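Local structure of cycloalternan-forming enzyme (Listeria monocytogenes serovar 1/2a, 5F7U) at residues W368-W374 with G396-Q401; W630-T636 with M658-K664; D5-H9 with L38-P44. The protein is a large multidomain protein of glycosyl hydrolase family 31, with a TIM-barrel core flanked by beta-rich domains and a carbohydrate-binding module. The protein carries 1 engineered substitution. One frame throughout, in Å; residues are numbered along the deposited sequence.

Interaction 1 (W368-W374 with G396-Q401). With MG (magnesium ion), chain J; GLC (alpha-D-glucopyranose), chain F; GLC (alpha-D-glucopyranose), chain B.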
loop_
_atom_site.group_PDB
_atom_site.type_symbol
_atom_site.label_atom_id
_atom_site.label_comp_id
_atom_site.label_asym_id
_atom_site.label_seq_id
_atom_site.Cartn_x
_atom_site.Cartn_y
_atom_site.Cartn_z
ATOM N N TRP A 368 -8.595 -8.715 -11.952
ATOM C CA TRP A 368 -8.066 -10.071 -11.855
ATOM C C TRP A 368 -9.116 -11.024 -11.323
ATOM O O TRP A 368 -9.718 -10.743 -10.293
ATOM C CB TRP A 368 -6.895 -10.131 -10.886
ATOM C CG TRP A 368 -5.667 -9.410 -11.311
ATOM C CD1 TRP A 368 -5.516 -8.059 -11.465
ATOM C CD2 TRP A 368 -4.391 -10.001 -11.576
ATOM N NE1 TRP A 368 -4.202 -7.774 -11.833
ATOM C CE2 TRP A 368 -3.503 -8.951 -11.920
ATOM C CE3 TRP A 368 -3.916 -11.324 -11.585
ATOM C CZ2 TRP A 368 -2.158 -9.172 -12.244
ATOM C CZ3 TRP A 368 -2.550 -11.547 -11.933
ATOM C CH2 TRP A 368 -1.699 -10.465 -12.243
ATOM N N MET A 369 -9.310 -12.153 -12.017
ATOM C CA MET A 369 -10.241 -13.219 -11.566
ATOM C C MET A 369 -9.473 -14.405 -11.026
ATOM O O MET A 369 -8.523 -14.873 -11.649
ATOM C CB MET A 369 -11.094 -13.711 -12.738
ATOM C CG MET A 369 -11.728 -12.567 -13.515
ATOM S SD MET A 369 -13.176 -13.086 -14.461
ATOM C CE MET A 369 -12.489 -14.425 -15.439
ATOM N N SER A 370 -9.916 -14.929 -9.891
ATOM C CA SER A 370 -9.191 -16.018 -9.233
ATOM C C SER A 370 -10.190 -16.815 -8.403
ATOM O O SER A 370 -11.158 -16.242 -7.912
ATOM C CB SER A 370 -8.088 -15.443 -8.338
ATOM O OG SER A 370 -7.408 -16.468 -7.615
ATOM N N ALA A 371 -9.932 -18.113 -8.237
ATOM C CA ALA A 371 -10.687 -18.981 -7.310
ATOM C C ALA A 371 -9.908 -20.256 -7.135
ATOM O O ALA A 371 -9.584 -20.933 -8.125
ATOM C CB ALA A 371 -12.095 -19.293 -7.833
ATOM N N ASN A 372 -9.620 -20.612 -5.883
ATOM C CA ASN A 372 -8.869 -21.836 -5.650
ATOM C C ASN A 372 -9.585 -23.063 -6.217
ATOM O O ASN A 372 -8.924 -24.030 -6.614
ATOM C CB ASN A 372 -8.564 -22.031 -4.163
ATOM C CG ASN A 372 -7.581 -23.154 -3.925
ATOM O OD1 ASN A 372 -7.981 -24.276 -3.556
ATOM N ND2 ASN A 372 -6.296 -22.883 -4.161
ATOM N N GLU A 373 -10.918 -23.027 -6.262
ATOM C CA GLU A 373 -11.705 -24.163 -6.775
ATOM C C GLU A 373 -11.562 -24.476 -8.278
ATOM O O GLU A 373 -11.977 -25.557 -8.724
ATOM C CB GLU A 373 -13.183 -24.025 -6.400
ATOM C CG GLU A 373 -13.924 -22.900 -7.111
ATOM C CD GLU A 373 -15.287 -22.635 -6.487
ATOM O OE1 GLU A 373 -15.351 -22.116 -5.343
ATOM O OE2 GLU A 373 -16.309 -22.940 -7.160
ATOM N N TRP A 374 -11.019 -23.527 -9.044
ATOM C CA TRP A 374 -10.782 -23.747 -10.471
ATOM C C TRP A 374 -9.612 -24.710 -10.620
ATOM O O TRP A 374 -8.455 -24.361 -10.324
ATOM C CB TRP A 374 -10.490 -22.423 -11.174
ATOM C CG TRP A 374 -11.644 -21.465 -11.150
ATOM C CD1 TRP A 374 -12.971 -21.750 -10.886
ATOM C CD2 TRP A 374 -11.578 -20.066 -11.421
ATOM N NE1 TRP A 374 -13.723 -20.589 -10.966
ATOM C CE2 TRP A 374 -12.898 -19.553 -11.311
ATOM C CE3 TRP A 374 -10.527 -19.186 -11.745
ATOM C CZ2 TRP A 374 -13.192 -18.191 -11.484
ATOM C CZ3 TRP A 374 -10.834 -17.823 -11.940
ATOM C CH2 TRP A 374 -12.146 -17.354 -11.808
ATOM N N GLY A 396 -6.952 -10.039 -15.911
ATOM C CA GLY A 396 -6.048 -10.960 -15.219
ATOM C C GLY A 396 -6.763 -12.226 -14.794
ATOM O O GLY A 396 -7.951 -12.206 -14.494
ATOM N N PHE A 397 -6.026 -13.337 -14.767
ATOM C CA PHE A 397 -6.605 -14.648 -14.481
ATOM C C PHE A 397 -5.579 -15.430 -13.669
ATOM O O PHE A 397 -4.388 -15.460 -14.013
ATOM C CB PHE A 397 -6.940 -15.387 -15.788
ATOM C CG PHE A 397 -7.876 -16.559 -15.606
ATOM C CD1 PHE A 397 -7.416 -17.786 -15.131
ATOM C CD2 PHE A 397 -9.223 -16.443 -15.959
ATOM C CE1 PHE A 397 -8.294 -18.857 -14.953
ATOM C CE2 PHE A 397 -10.109 -17.514 -15.791
ATOM C CZ PHE A 397 -9.646 -18.724 -15.292
ATOM N N VAL A 398 -6.016 -16.031 -12.574
ATOM C CA VAL A 398 -5.073 -16.753 -11.722
ATOM C C VAL A 398 -5.500 -18.210 -11.652
ATOM O O VAL A 398 -6.690 -18.483 -11.501
ATOM C CB VAL A 398 -5.031 -16.183 -10.278
ATOM C CG1 VAL A 398 -4.002 -16.942 -9.421
ATOM C CG2 VAL A 398 -4.730 -14.676 -10.275
ATOM N N LEU A 399 -4.535 -19.129 -11.768
ATOM C CA LEU A 399 -4.787 -20.536 -11.441
ATOM C C LEU A 399 -3.931 -20.951 -10.267
ATOM O O LEU A 399 -2.715 -20.776 -10.296
ATOM C CB LEU A 399 -4.501 -21.470 -12.630
ATOM C CG LEU A 399 -5.581 -21.537 -13.707
ATOM C CD1 LEU A 399 -5.078 -22.495 -14.771
ATOM C CD2 LEU A 399 -6.889 -22.052 -13.111
ATOM N N GLU A 400 -4.575 -21.522 -9.254
ATOM C CA GLU A 400 -3.879 -22.048 -8.100
ATOM C C GLU A 400 -3.819 -23.551 -8.126
ATOM O O GLU A 400 -2.725 -24.133 -7.996
ATOM C CB GLU A 400 -4.531 -21.565 -6.803
ATOM C CG GLU A 400 -4.436 -20.060 -6.633
ATOM C CD GLU A 400 -4.719 -19.595 -5.225
ATOM O OE1 GLU A 400 -5.503 -20.265 -4.501
ATOM O OE2 GLU A 400 -4.149 -18.545 -4.843
ATOM N N GLN A 401 -4.978 -24.177 -8.314
ATOM C CA GLN A 401 -5.104 -25.624 -8.246
ATOM C C GLN A 401 -4.846 -26.240 -9.638
ATOM O O GLN A 401 -5.699 -26.922 -10.230
ATOM C CB GLN A 401 -6.473 -25.985 -7.666
ATOM C CG GLN A 401 -6.505 -27.368 -7.051
ATOM C CD GLN A 401 -7.822 -27.769 -6.424
ATOM O OE1 GLN A 401 -7.983 -28.943 -6.113
ATOM N NE2 GLN A 401 -8.771 -26.845 -6.272
HETATM MG MG MG J . -13.072 -27.242 -9.617
HETATM C C1 GLC F . -4.102 -23.979 -1.385
HETATM C C2 GLC F . -3.738 -25.125 -0.431
HETATM C C3 GLC F . -2.413 -25.787 -0.832
HETATM C C4 GLC F . -2.417 -26.187 -2.307
HETATM C C5 GLC F . -2.727 -24.935 -3.143
HETATM C C6 GLC F . -2.692 -25.151 -4.650
HETATM O O2 GLC F . -3.600 -24.627 0.902
HETATM O O3 GLC F . -2.166 -26.937 -0.014
HETATM O O4 GLC F . -1.138 -26.733 -2.649
HETATM O O5 GLC F . -4.013 -24.409 -2.756
HETATM O O6 GLC F . -3.807 -25.965 -5.027
HETATM C C1 GLC B . -2.340 -19.269 0.580
HETATM C C2 GLC B . -2.761 -17.950 -0.104
HETATM C C3 GLC B . -4.174 -18.013 -0.720
HETATM C C4 GLC B . -4.301 -19.238 -1.640
HETATM C C5 GLC B . -3.715 -20.498 -0.986
HETATM C C6 GLC B . -3.670 -21.700 -1.915
HETATM O O2 GLC B . -2.551 -16.841 0.776
HETATM O O3 GLC B . -4.467 -16.830 -1.484
HETATM O O4 GLC B . -5.684 -19.467 -1.966
HETATM O O5 GLC B . -2.402 -20.303 -0.422
HETATM O O6 GLC B . -3.281 -22.820 -1.097
HETATM O O HOH W 1 -7.257 -22.248 -9.070
HETATM O O HOH W 2 -7.254 -19.048 -8.788
HETATM O O HOH W 3 -15.001 -25.957 -9.423
HETATM O O HOH W 4 -14.416 -28.718 -10.514
HETATM O O HOH W 5 -12.722 -28.151 -7.506
#
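Met369 N donates to Gly396 O (2.8 Å) and Met369 O accepts from Val398 N (2.9 Å), joining the first two parallel strands of the family 31 TIM barrel in a beta-alpha-beta unit whose helix is 377-389. Side chains then alternate between the two faces of the sheet. On one, the Trp368 indole lies across Gly396, whose CA sits over a ring face near the rim, while Val398 CG2 meets the indole edge at CE3 (3.7 Å); Trp368 NE1 is held by Ala364 O. On the other, Phe397 extends with CG anti to its backbone N (chi1 -164°), which carries its ring to the Trp374 side chain. Trp374 CZ3 comes over the Phe397 ring, 3.7 Å from CZ, with the planes 22° apart but slid so far that the rings hardly overlap. Ala371 CB rests over the centre of one face of the Trp374 indole, and Met369 CE approaches Phe397 obliquely. Past the strands, the loops line the glycan pocket. Asn372 ND2 gives one N-H to Glu400 OE1 (2.8 Å), on the anti side of a carboxylate turned 76° from the amide, and the other to O5 of glucose F. The same OE1 accepts from O4 of glucose B (2.7 Å), while OE2 forms a salt bridge with Lys535. Next along the loop, Glu373 O binds magnesium together with Asp375, Asp379 and three waters. Gln401, its chain extended, crosses Asn372 at about a right angle and gives NE2 to Asn372 O (2.8 Å), which lies in the plane of the Gln401 amide.

Interaction 2 (W630-T636 with M658-K664); sequences WDMAGFT and MQFHSEK. With GLC (alpha-D-glucopyranose), chain B; GLC (alpha-D-glucopyranose), chain C.
Gln659 bends at chi2 (-110°) to lie alongside Asp631, and its NE2 meets the anti lone pair of Asp631 OD1 in an almost perfectly straight hydrogen bond of 2.9 Å. NE2 also makes a longer, bent bond to Trp630 O from above the carbonyl plane. A water bridges the same pair, from Asp631 OD1 to Gln659 OE1. Two backbone bonds tie the two segments: Met632 N to Gln659 O (3.1 Å) and Glu663 N to Phe635 O (2.8 Å). The charged pair is local: Lys664 NZ grips Glu663 OE1 at 2.8 Å. Among the nonpolar contacts, Glu663 CB makes a CH-pi contact over the Phe635 face, 3.6 Å from the centroid. The Phe635 and His661 rings run side by side, 26° from parallel but barely overlapping, with CD2 of Phe635 3.4 Å from CD2 of His661. Met632 CG packs beside Phe660 CB. Sugar bonds finish the set: His661 NE2 donates to O4 of glucose B (2.9 Å), and Glu663 OE2 accepts from O6 of glucose C. Strands 628-631 and 657-660 with helix 642-653 form the last beta-alpha-beta unit of the TIM barrel, and the loops after the C-terminal ends of the strands line its glycan pocket, the usual place for a site in this fold.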
loop_
_atom_site.group_PDB
_atom_site.type_symbol
_atom_site.label_atom_id
_atom_site.label_comp_id
_atom_site.label_asym_id
_atom_site.label_seq_id
_atom_site.Cartn_x
_atom_site.Cartn_y
_atom_site.Cartn_z
ATOM N N TRP A 630 -6.084 -6.588 -2.682
ATOM C CA TRP A 630 -6.684 -7.405 -1.627
ATOM C C TRP A 630 -7.702 -8.325 -2.276
ATOM O O TRP A 630 -8.123 -8.073 -3.412
ATOM C CB TRP A 630 -7.318 -6.522 -0.533
ATOM C CG TRP A 630 -8.527 -5.709 -0.983
ATOM C CD1 TRP A 630 -8.572 -4.782 -2.011
ATOM C CD2 TRP A 630 -9.834 -5.728 -0.407
ATOM N NE1 TRP A 630 -9.844 -4.251 -2.117
ATOM C CE2 TRP A 630 -10.635 -4.797 -1.139
ATOM C CE3 TRP A 630 -10.411 -6.425 0.664
ATOM C CZ2 TRP A 630 -12.002 -4.570 -0.843
ATOM C CZ3 TRP A 630 -11.778 -6.183 0.979
ATOM C CH2 TRP A 630 -12.548 -5.270 0.216
ATOM N N ASP A 631 -8.075 -9.402 -1.577
ATOM C CA ASP A 631 -9.171 -10.256 -2.030
ATOM C C ASP A 631 -10.479 -9.520 -1.721
ATOM O O ASP A 631 -10.894 -9.497 -0.571
ATOM C CB ASP A 631 -9.160 -11.612 -1.278
ATOM C CG ASP A 631 -7.831 -12.379 -1.408
ATOM O OD1 ASP A 631 -7.090 -12.199 -2.380
ATOM O OD2 ASP A 631 -7.538 -13.202 -0.514
ATOM N N MET A 632 -11.096 -8.889 -2.723
ATOM C CA MET A 632 -12.261 -8.033 -2.455
ATOM C C MET A 632 -13.365 -8.840 -1.767
ATOM O O MET A 632 -13.689 -9.955 -2.192
ATOM C CB MET A 632 -12.758 -7.316 -3.725
ATOM C CG MET A 632 -13.082 -8.217 -4.902
ATOM S SD MET A 632 -14.230 -7.389 -6.028
ATOM C CE MET A 632 -15.740 -7.776 -5.165
ATOM N N ALA A 633 -13.882 -8.286 -0.669
ATOM C CA ALA A 633 -14.926 -8.927 0.151
ATOM C C ALA A 633 -14.489 -10.172 0.915
ATOM O O ALA A 633 -15.340 -10.853 1.460
ATOM C CB ALA A 633 -16.205 -9.192 -0.660
ATOM N N GLY A 634 -13.178 -10.445 0.965
ATOM C CA GLY A 634 -12.609 -11.575 1.746
ATOM C C GLY A 634 -12.658 -12.871 0.958
ATOM O O GLY A 634 -13.560 -13.064 0.140
ATOM N N PHE A 635 -11.700 -13.770 1.193
ATOM C CA PHE A 635 -11.637 -14.988 0.366
ATOM C C PHE A 635 -12.199 -16.228 1.070
ATOM O O PHE A 635 -12.369 -17.279 0.450
ATOM C CB PHE A 635 -10.231 -15.214 -0.218
ATOM C CG PHE A 635 -9.287 -16.052 0.640
ATOM C CD1 PHE A 635 -9.187 -15.896 2.042
ATOM C CD2 PHE A 635 -8.436 -16.971 0.015
ATOM C CE1 PHE A 635 -8.296 -16.694 2.781
ATOM C CE2 PHE A 635 -7.525 -17.745 0.753
ATOM C CZ PHE A 635 -7.465 -17.610 2.135
ATOM N N THR A 636 -12.488 -16.092 2.359
ATOM C CA THR A 636 -12.959 -17.230 3.159
ATOM C C THR A 636 -13.927 -16.772 4.252
ATOM O O THR A 636 -14.178 -15.589 4.398
ATOM C CB THR A 636 -11.768 -18.030 3.752
ATOM O OG1 THR A 636 -12.239 -19.322 4.180
ATOM C CG2 THR A 636 -11.077 -17.291 4.889
ATOM N N MET A 658 -7.271 -4.474 -8.546
ATOM C CA MET A 658 -8.619 -5.004 -8.298
ATOM C C MET A 658 -8.623 -6.505 -8.582
ATOM O O MET A 658 -8.257 -6.930 -9.686
ATOM C CB MET A 658 -9.637 -4.301 -9.210
ATOM C CG MET A 658 -11.086 -4.641 -8.885
ATOM S SD MET A 658 -12.201 -3.956 -10.120
ATOM C CE MET A 658 -13.738 -4.347 -9.287
ATOM N N GLN A 659 -9.014 -7.313 -7.580
ATOM C CA GLN A 659 -8.883 -8.784 -7.694
ATOM C C GLN A 659 -9.893 -9.477 -6.781
ATOM O O GLN A 659 -9.972 -9.135 -5.594
ATOM C CB GLN A 659 -7.455 -9.219 -7.280
ATOM C CG GLN A 659 -7.131 -10.724 -7.386
ATOM C CD GLN A 659 -6.963 -11.457 -6.058
ATOM O OE1 GLN A 659 -6.484 -12.599 -6.047
ATOM N NE2 GLN A 659 -7.346 -10.831 -4.938
ATOM N N PHE A 660 -10.660 -10.425 -7.321
ATOM C CA PHE A 660 -11.478 -11.328 -6.462
ATOM C C PHE A 660 -10.835 -12.691 -6.371
ATOM O O PHE A 660 -10.108 -13.112 -7.289
ATOM C CB PHE A 660 -12.990 -11.393 -6.862
ATOM C CG PHE A 660 -13.276 -12.054 -8.199
ATOM C CD1 PHE A 660 -13.249 -13.457 -8.336
ATOM C CD2 PHE A 660 -13.633 -11.278 -9.323
ATOM C CE1 PHE A 660 -13.539 -14.063 -9.562
ATOM C CE2 PHE A 660 -13.914 -11.881 -10.558
ATOM C CZ PHE A 660 -13.882 -13.280 -10.672
ATOM N N HIS A 661 -11.110 -13.388 -5.269
ATOM C CA HIS A 661 -10.429 -14.649 -4.968
ATOM C C HIS A 661 -11.236 -15.411 -3.916
ATOM O O HIS A 661 -12.055 -14.815 -3.174
ATOM C CB HIS A 661 -8.983 -14.355 -4.477
ATOM C CG HIS A 661 -8.176 -15.580 -4.174
ATOM N ND1 HIS A 661 -8.091 -16.654 -5.037
ATOM C CD2 HIS A 661 -7.441 -15.911 -3.082
ATOM C CE1 HIS A 661 -7.330 -17.595 -4.492
ATOM N NE2 HIS A 661 -6.915 -17.167 -3.308
ATOM N N SER A 662 -11.032 -16.729 -3.869
ATOM C CA SER A 662 -11.691 -17.557 -2.874
ATOM C C SER A 662 -10.799 -18.711 -2.446
ATOM O O SER A 662 -10.055 -19.266 -3.251
ATOM C CB SER A 662 -13.051 -18.074 -3.369
ATOM O OG SER A 662 -12.905 -18.742 -4.617
ATOM N N GLU A 663 -10.936 -19.093 -1.182
ATOM C CA GLU A 663 -10.082 -20.107 -0.567
ATOM C C GLU A 663 -10.401 -21.575 -0.901
ATOM O O GLU A 663 -9.491 -22.392 -1.120
ATOM C CB GLU A 663 -10.171 -19.937 0.947
ATOM C CG GLU A 663 -9.272 -20.904 1.695
ATOM C CD GLU A 663 -9.458 -20.841 3.189
ATOM O OE1 GLU A 663 -10.594 -21.083 3.683
ATOM O OE2 GLU A 663 -8.450 -20.555 3.858
ATOM N N LYS A 664 -11.681 -21.941 -0.873
ATOM C CA LYS A 664 -12.043 -23.374 -0.808
ATOM C C LYS A 664 -11.722 -24.124 -2.095
ATOM O O LYS A 664 -11.888 -23.598 -3.199
ATOM C CB LYS A 664 -13.511 -23.564 -0.404
ATOM C CG LYS A 664 -13.881 -23.028 0.990
ATOM C CD LYS A 664 -13.087 -23.703 2.102
ATOM C CE LYS A 664 -13.629 -23.319 3.472
ATOM N NZ LYS A 664 -12.538 -22.920 4.411
HETATM C C1 GLC B . -2.340 -19.269 0.580
HETATM C C2 GLC B . -2.761 -17.950 -0.104
HETATM C C3 GLC B . -4.174 -18.013 -0.720
HETATM C C4 GLC B . -4.301 -19.238 -1.640
HETATM C C5 GLC B . -3.715 -20.498 -0.986
HETATM C C6 GLC B . -3.670 -21.700 -1.915
HETATM O O2 GLC B . -2.551 -16.841 0.776
HETATM O O3 GLC B . -4.467 -16.830 -1.484
HETATM O O4 GLC B . -5.684 -19.467 -1.966
HETATM O O5 GLC B . -2.402 -20.303 -0.422
HETATM O O6 GLC B . -3.281 -22.820 -1.097
HETATM C C1 GLC C . -2.871 -21.938 5.279
HETATM C C2 GLC C . -1.566 -21.349 4.727
HETATM C C3 GLC C . -1.833 -20.168 3.784
HETATM C C4 GLC C . -2.738 -20.591 2.620
HETATM C C5 GLC C . -4.022 -21.199 3.232
HETATM C C6 GLC C . -4.986 -21.761 2.198
HETATM O O1 GLC C . -3.463 -21.033 6.222
HETATM O O2 GLC C . -0.753 -20.915 5.817
HETATM O O3 GLC C . -0.590 -19.641 3.324
HETATM O O4 GLC C . -3.112 -19.465 1.791
HETATM O O5 GLC C . -3.801 -22.232 4.219
HETATM O O6 GLC C . -6.042 -20.807 2.154
HETATM O O HOH W 6 -9.487 -6.160 -5.002
HETATM O O HOH W 7 -5.099 -13.571 -3.757
HETATM O O HOH W 8 -12.112 -12.025 -2.950
HETATM O O HOH W 9 -13.806 -19.754 0.130
HETATM O O HOH W 10 -14.678 -20.828 5.738
#

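Interaction 3 (D5-H9 with L38-P44). With GLC (alpha-D-glucopyranose), chain E; GLC (alpha-D-glucopyranose), chain D.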
loop_
_atom_site.group_PDB
_atom_site.type_symbol
_atom_site.label_atom_id
_atom_site.label_comp_id
_atom_site.label_asym_id
_atom_site.label_seq_id
_atom_site.Cartn_x
_atom_site.Cartn_y
_atom_site.Cartn_z
ATOM N N ASP A 5 15.605 -43.421 25.424
ATOM C CA ASP A 5 16.434 -43.500 24.202
ATOM C C ASP A 5 16.832 -42.131 23.626
ATOM O O ASP A 5 17.376 -42.058 22.538
ATOM C CB ASP A 5 15.844 -44.455 23.146
ATOM C CG ASP A 5 14.410 -44.154 22.807
ATOM O OD1 ASP A 5 14.198 -43.377 21.853
ATOM O OD2 ASP A 5 13.490 -44.702 23.478
ATOM N N GLY A 6 16.604 -41.054 24.371
ATOM C CA GLY A 6 17.234 -39.796 23.994
ATOM C C GLY A 6 17.133 -38.637 24.952
ATOM O O GLY A 6 16.460 -38.722 25.976
ATOM N N GLU A 7 17.854 -37.573 24.595
ATOM C CA GLU A 7 17.856 -36.298 25.302
ATOM C C GLU A 7 17.928 -35.218 24.233
ATOM O O GLU A 7 18.539 -35.426 23.183
ATOM C CB GLU A 7 19.085 -36.228 26.230
ATOM C CG GLU A 7 19.318 -34.899 26.970
ATOM C CD GLU A 7 19.930 -33.794 26.101
ATOM O OE1 GLU A 7 20.503 -34.083 25.011
ATOM O OE2 GLU A 7 19.817 -32.611 26.485
ATOM N N TYR A 8 17.350 -34.047 24.516
ATOM C CA TYR A 8 17.428 -32.927 23.589
ATOM C C TYR A 8 17.284 -31.561 24.258
ATOM O O TYR A 8 16.379 -31.347 25.058
ATOM C CB TYR A 8 16.383 -33.121 22.492
ATOM C CG TYR A 8 16.365 -32.057 21.431
ATOM C CD1 TYR A 8 17.212 -32.136 20.327
ATOM C CD2 TYR A 8 15.482 -30.969 21.524
ATOM C CE1 TYR A 8 17.174 -31.157 19.345
ATOM C CE2 TYR A 8 15.444 -29.984 20.540
ATOM C CZ TYR A 8 16.285 -30.093 19.452
ATOM O OH TYR A 8 16.250 -29.108 18.477
ATOM N N HIS A 9 18.191 -30.653 23.901
ATOM C CA HIS A 9 18.088 -29.238 24.234
ATOM C C HIS A 9 18.648 -28.488 23.025
ATOM O O HIS A 9 19.603 -28.950 22.405
ATOM C CB HIS A 9 18.880 -28.902 25.519
ATOM C CG HIS A 9 19.123 -27.430 25.724
ATOM N ND1 HIS A 9 18.177 -26.580 26.256
ATOM C CD2 HIS A 9 20.207 -26.665 25.456
ATOM C CE1 HIS A 9 18.664 -25.351 26.303
ATOM N NE2 HIS A 9 19.898 -25.377 25.819
ATOM N N LEU A 38 17.676 -23.507 31.459
ATOM C CA LEU A 38 17.752 -24.440 30.336
ATOM C C LEU A 38 16.632 -25.460 30.406
ATOM O O LEU A 38 16.500 -26.193 31.394
ATOM C CB LEU A 38 19.107 -25.149 30.298
ATOM C CG LEU A 38 20.366 -24.318 30.473
ATOM C CD1 LEU A 38 21.560 -25.273 30.523
ATOM C CD2 LEU A 38 20.540 -23.309 29.342
ATOM N N ASN A 39 15.827 -25.491 29.354
ATOM C CA ASN A 39 14.758 -26.482 29.234
ATOM C C ASN A 39 15.244 -27.670 28.420
ATOM O O ASN A 39 15.690 -27.504 27.291
ATOM C CB ASN A 39 13.518 -25.840 28.620
ATOM C CG ASN A 39 12.977 -24.736 29.496
ATOM O OD1 ASN A 39 12.413 -25.014 30.548
ATOM N ND2 ASN A 39 13.208 -23.474 29.108
ATOM N N ILE A 40 15.154 -28.855 29.018
ATOM C CA ILE A 40 15.731 -30.086 28.447
ATOM C C ILE A 40 14.674 -31.183 28.418
ATOM O O ILE A 40 13.895 -31.296 29.361
ATOM C CB ILE A 40 16.926 -30.542 29.331
ATOM C CG1 ILE A 40 17.964 -29.408 29.441
ATOM C CG2 ILE A 40 17.558 -31.840 28.811
ATOM C CD1 ILE A 40 18.870 -29.535 30.673
ATOM N N THR A 41 14.646 -32.003 27.356
ATOM C CA THR A 41 13.718 -33.145 27.330
ATOM C C THR A 41 14.466 -34.460 27.273
ATOM O O THR A 41 15.571 -34.526 26.725
ATOM C CB THR A 41 12.655 -33.046 26.198
ATOM O OG1 THR A 41 11.570 -33.960 26.431
ATOM C CG2 THR A 41 13.236 -33.287 24.812
ATOM N N THR A 42 13.870 -35.481 27.889
ATOM C CA THR A 42 14.341 -36.857 27.720
ATOM C C THR A 42 13.142 -37.730 27.367
ATOM O O THR A 42 11.999 -37.367 27.659
ATOM C CB THR A 42 14.984 -37.391 29.015
ATOM O OG1 THR A 42 14.049 -37.262 30.112
ATOM C CG2 THR A 42 16.265 -36.614 29.319
ATOM N N TRP A 43 13.402 -38.884 26.754
ATOM C CA TRP A 43 12.349 -39.842 26.431
ATOM C C TRP A 43 12.974 -41.245 26.415
ATOM O O TRP A 43 14.180 -41.349 26.166
ATOM C CB TRP A 43 11.710 -39.525 25.075
ATOM C CG TRP A 43 12.661 -39.603 23.920
ATOM C CD1 TRP A 43 12.858 -40.683 23.086
ATOM C CD2 TRP A 43 13.542 -38.576 23.468
ATOM N NE1 TRP A 43 13.812 -40.376 22.140
ATOM C CE2 TRP A 43 14.249 -39.093 22.349
ATOM C CE3 TRP A 43 13.815 -37.266 23.901
ATOM C CZ2 TRP A 43 15.202 -38.339 21.648
ATOM C CZ3 TRP A 43 14.777 -36.510 23.201
ATOM C CH2 TRP A 43 15.457 -37.058 22.091
ATOM N N PRO A 44 12.201 -42.302 26.681
ATOM C CA PRO A 44 10.806 -42.224 27.129
ATOM C C PRO A 44 10.727 -41.841 28.609
ATOM O O PRO A 44 11.771 -41.711 29.271
ATOM C CB PRO A 44 10.308 -43.664 26.930
ATOM C CG PRO A 44 11.519 -44.494 27.217
ATOM C CD PRO A 44 12.681 -43.703 26.666
HETATM C C1 GLC E . 10.725 -39.512 20.199
HETATM C C2 GLC E . 10.609 -38.416 21.275
HETATM C C3 GLC E . 10.830 -37.021 20.678
HETATM C C4 GLC E . 12.164 -36.939 19.924
HETATM C C5 GLC E . 12.253 -38.062 18.874
HETATM C C6 GLC E . 13.635 -38.147 18.231
HETATM O O1 GLC E . 9.579 -39.514 19.341
HETATM O O2 GLC E . 9.343 -38.501 21.942
HETATM O O3 GLC E . 10.807 -36.026 21.703
HETATM O O4 GLC E . 12.255 -35.657 19.288
HETATM O O5 GLC E . 11.933 -39.360 19.423
HETATM O O6 GLC E . 13.508 -38.780 16.956
HETATM C C1 GLC D . 13.271 -34.814 19.891
HETATM C C2 GLC D . 12.739 -33.382 20.009
HETATM C C3 GLC D . 12.621 -32.773 18.601
HETATM C C4 GLC D . 13.971 -32.811 17.878
HETATM C C5 GLC D . 14.557 -34.235 17.871
HETATM C C6 GLC D . 15.993 -34.254 17.354
HETATM O O2 GLC D . 11.480 -33.389 20.691
HETATM O O3 GLC D . 12.130 -31.431 18.646
HETATM O O4 GLC D . 13.801 -32.318 16.545
HETATM O O5 GLC D . 14.534 -34.833 19.190
HETATM O O6 GLC D . 16.276 -35.529 16.770
#
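Asp5 N and Gly6 N both donate to Trp43 O, at 2.6 and 3.0 Å, a classic beta bulge at the end of antiparallel strands 6-8 and 36-43. Beyond it the pairing is regular, with Tyr8 N bonded to Thr41 O and Thr41 N to Tyr8 O. Trp43 sets CG between its backbone N and carbonyl carbon (chi1 62°), folding the indole over the neighbouring strand. There Gly6, without a side chain, lets the ring come down on its CA, a CH-pi contact 3.6 Å from the centroid of the six-membered ring. The opposite face carries C2 of glucose E, and Tyr8 CB abuts the indole edge at CZ3 (3.8 Å). Tyr8 itself extends (chi1 -178°) and sends its ring outward, where C4 of glucose D stands over the ring centre, 3.8 Å above the plane. At the other end His9 gives ND1 to Asn39 O (2.8 Å), a nearly straight bond at 172° lying in the imidazole plane; NE2 is held by Tyr94 OH, so both nitrogens fix the ring rotation. Glu7 bends at chi2 on the side of the sheet away from the sugars, its carboxylate bonded to Ser108 and Thr96. The two aromatic side chains thus offer ring faces to consecutive sugars, and Asn76 OD1 adds a hydrogen bond to the glycan, consistent with a site that holds it in part by stacking sugar faces on aromatic rings.

How the interactions relate
Along the chain interaction 3 comes first, then interaction 1, then interaction 2, each closing before the next opens. Interactions 1 and 2 have centres only 10 Å apart: strands 367-369 and 657-660 are the first and last of the barrel and neighbours in it, so the two contacts meet where the barrel closes. Asn372 N lies 3.0 Å from Ser662 O across this seam, and both contacts touch glucose B, making one pocket from opposite ends of the barrel sequence. Interaction 3 belongs to the N-terminal beta domain, with its centre about 46 Å from interaction 1 and 45 Å from interaction 2. These contacts therefore serve two separate glycan sites, one in the barrel and one in the N-terminal domain.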